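Local coordinates for outer membrane protein YopM (Yersinia pestis, PDB 1JL5) that serves as a leucine-rich repeat virulence effector, probably altering host cell physiology to promote bacterial survival in host tissues, at residues K34-Y39 with D67-Q72. Numbering follows the deposited sequence.
Sequences KSKTEY and DCLDRQ
L69 CD1 approaches the Y39 ring obliquely, beside ring atom CD2 (Y39 CD2 to L69 CD1, 3.7 Å), while CD of K34 lies over one face, offset toward the rim; W43 also meets this ring, the two planes about 35° apart. The contact lies at the open end of the antiparallel helical hairpin that precedes the leucine-rich repeat solenoid, where the start of helix 36-48 meets the end of helix 58-71. L69 carries its CG anti to the backbone N (chi1 -173°), which sends both methyls across the gap: L69 CD2 presses on Y39 CB at 3.3 Å and reaches K36 CA at 3.6 Å. Y40 and W43 also touch L69, and P91 of the following loop packs on both L69 and Y39, joining the hairpin to the first repeat.

At the more exposed flank, the extended K36 chain crosses the D70 side chain at a slant, with K36 CD 3.6 Å from D70 OD1. K36 NZ stays 4.0 Å from D70 OD1, beyond a salt bridge; that oxygen is hydrogen-bonded to Y40 OH. Both helix ends are capped: S35 and E38 form a capping box at the start of helix 36-48, and a Schellman motif with Q72 as C-prime residue ends helix 58-71. A water joins these two ends, its oxygen accepting from K36 NZ at 2.7 Å and donating to D70 O at 2.7 Å.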
loop_
_atom_site.group_PDB
_atom_site.type_symbol
_atom_site.label_atom_id
_atom_site.label_comp_id
_atom_site.label_asym_id
_atom_site.label_seq_id
_atom_site.Cartn_x
_atom_site.Cartn_y
_atom_site.Cartn_z
ATOM N N LYS A 34 48.504 -28.160 -8.700
ATOM C CA LYS A 34 47.845 -29.097 -7.749
ATOM C C LYS A 34 47.071 -30.194 -8.460
ATOM O O LYS A 34 46.486 -29.975 -9.520
ATOM C CB LYS A 34 46.887 -28.349 -6.822
ATOM C CG LYS A 34 47.559 -27.384 -5.877
ATOM C CD LYS A 34 46.632 -27.023 -4.733
ATOM C CE LYS A 34 47.252 -25.967 -3.838
ATOM N NZ LYS A 34 46.494 -25.828 -2.565
ATOM N N SER A 35 47.072 -31.378 -7.865
ATOM C CA SER A 35 46.358 -32.512 -8.429
ATOM C C SER A 35 44.896 -32.373 -8.039
ATOM O O SER A 35 44.567 -31.620 -7.125
ATOM C CB SER A 35 46.904 -33.805 -7.840
ATOM O OG SER A 35 46.686 -33.812 -6.441
ATOM N N LYS A 36 44.018 -33.101 -8.716
ATOM C CA LYS A 36 42.609 -33.030 -8.377
ATOM C C LYS A 36 42.451 -33.379 -6.906
ATOM O O LYS A 36 41.710 -32.724 -6.170
ATOM C CB LYS A 36 41.801 -34.014 -9.216
ATOM C CG LYS A 36 41.721 -33.670 -10.687
ATOM C CD LYS A 36 40.824 -34.668 -11.390
ATOM C CE LYS A 36 40.759 -34.415 -12.877
ATOM N NZ LYS A 36 39.897 -35.438 -13.539
ATOM N N THR A 37 43.164 -34.415 -6.483
ATOM C CA THR A 37 43.097 -34.869 -5.105
ATOM C C THR A 37 43.402 -33.746 -4.138
ATOM O O THR A 37 42.722 -33.589 -3.130
ATOM C CB THR A 37 44.063 -36.032 -4.868
ATOM O OG1 THR A 37 43.635 -37.149 -5.653
ATOM C CG2 THR A 37 44.077 -36.429 -3.408
ATOM N N GLU A 38 44.428 -32.961 -4.441
ATOM C CA GLU A 38 44.759 -31.853 -3.571
ATOM C C GLU A 38 43.589 -30.876 -3.540
ATOM O O GLU A 38 43.232 -30.365 -2.485
ATOM C CB GLU A 38 46.029 -31.159 -4.054
ATOM C CG GLU A 38 47.267 -32.013 -3.865
ATOM C CD GLU A 38 48.528 -31.298 -4.275
ATOM O OE1 GLU A 38 48.654 -30.960 -5.464
ATOM O OE2 GLU A 38 49.392 -31.073 -3.405
ATOM N N TYR A 39 42.982 -30.621 -4.692
ATOM C CA TYR A 39 41.838 -29.718 -4.721
ATOM C C TYR A 39 40.685 -30.341 -3.961
ATOM O O TYR A 39 40.090 -29.704 -3.095
ATOM C CB TYR A 39 41.407 -29.424 -6.157
ATOM C CG TYR A 39 42.266 -28.382 -6.810
ATOM C CD1 TYR A 39 42.286 -27.076 -6.328
ATOM C CD2 TYR A 39 43.089 -28.703 -7.883
ATOM C CE1 TYR A 39 43.106 -26.117 -6.899
ATOM C CE2 TYR A 39 43.912 -27.751 -8.460
ATOM C CZ TYR A 39 43.916 -26.462 -7.963
ATOM O OH TYR A 39 44.726 -25.513 -8.535
ATOM N N ASP A 67 33.197 -30.767 -9.879
ATOM C CA ASP A 67 32.686 -30.858 -11.233
ATOM C C ASP A 67 33.423 -29.862 -12.110
ATOM O O ASP A 67 33.836 -30.178 -13.225
ATOM C CB ASP A 67 31.191 -30.563 -11.268
ATOM C CG ASP A 67 30.586 -30.859 -12.618
ATOM O OD1 ASP A 67 30.656 -32.032 -13.041
ATOM O OD2 ASP A 67 30.051 -29.927 -13.259
ATOM N N CYS A 68 33.594 -28.655 -11.593
ATOM C CA CYS A 68 34.290 -27.624 -12.335
ATOM C C CYS A 68 35.708 -28.076 -12.635
ATOM O O CYS A 68 36.177 -27.992 -13.769
ATOM C CB CYS A 68 34.331 -26.332 -11.533
ATOM S SG CYS A 68 35.272 -25.061 -12.353
ATOM N N LEU A 69 36.389 -28.554 -11.601
ATOM C CA LEU A 69 37.754 -29.027 -11.742
ATOM C C LEU A 69 37.813 -30.171 -12.744
ATOM O O LEU A 69 38.603 -30.139 -13.686
ATOM C CB LEU A 69 38.279 -29.507 -10.392
ATOM C CG LEU A 69 39.760 -29.877 -10.329
ATOM C CD1 LEU A 69 40.604 -28.638 -10.564
ATOM C CD2 LEU A 69 40.072 -30.484 -8.976
ATOM N N ASP A 70 36.967 -31.175 -12.537
ATOM C CA ASP A 70 36.926 -32.349 -13.403
ATOM C C ASP A 70 36.575 -32.011 -14.840
ATOM O O ASP A 70 37.242 -32.459 -15.771
ATOM C CB ASP A 70 35.927 -33.372 -12.858
ATOM C CG ASP A 70 36.246 -33.788 -11.436
ATOM O OD1 ASP A 70 37.394 -33.556 -11.005
ATOM O OD2 ASP A 70 35.360 -34.345 -10.757
ATOM N N ARG A 71 35.520 -31.226 -15.018
ATOM C CA ARG A 71 35.083 -30.826 -16.347
ATOM C C ARG A 71 36.066 -29.801 -16.903
ATOM O O ARG A 71 36.038 -29.487 -18.090
ATOM C CB ARG A 71 33.682 -30.205 -16.274
ATOM C CG ARG A 71 32.589 -31.145 -15.782
ATOM C CD ARG A 71 31.990 -31.947 -16.926
ATOM N NE ARG A 71 31.236 -33.111 -16.463
ATOM C CZ ARG A 71 30.135 -33.059 -15.716
ATOM N NH1 ARG A 71 29.638 -31.890 -15.332
ATOM N NH2 ARG A 71 29.533 -34.184 -15.348
ATOM N N GLN A 72 36.944 -29.293 -16.042
ATOM C CA GLN A 72 37.904 -28.275 -16.459
ATOM C C GLN A 72 37.064 -27.106 -16.965
ATOM O O GLN A 72 37.492 -26.327 -17.813
ATOM C CB GLN A 72 38.791 -28.810 -17.583
ATOM C CG GLN A 72 39.558 -30.070 -17.213
ATOM C CD GLN A 72 39.725 -31.013 -18.389
ATOM O OE1 GLN A 72 40.346 -30.670 -19.396
ATOM N NE2 GLN A 72 39.162 -32.211 -18.269
HETATM O O HOH W 1 39.638 -33.682 -15.604
#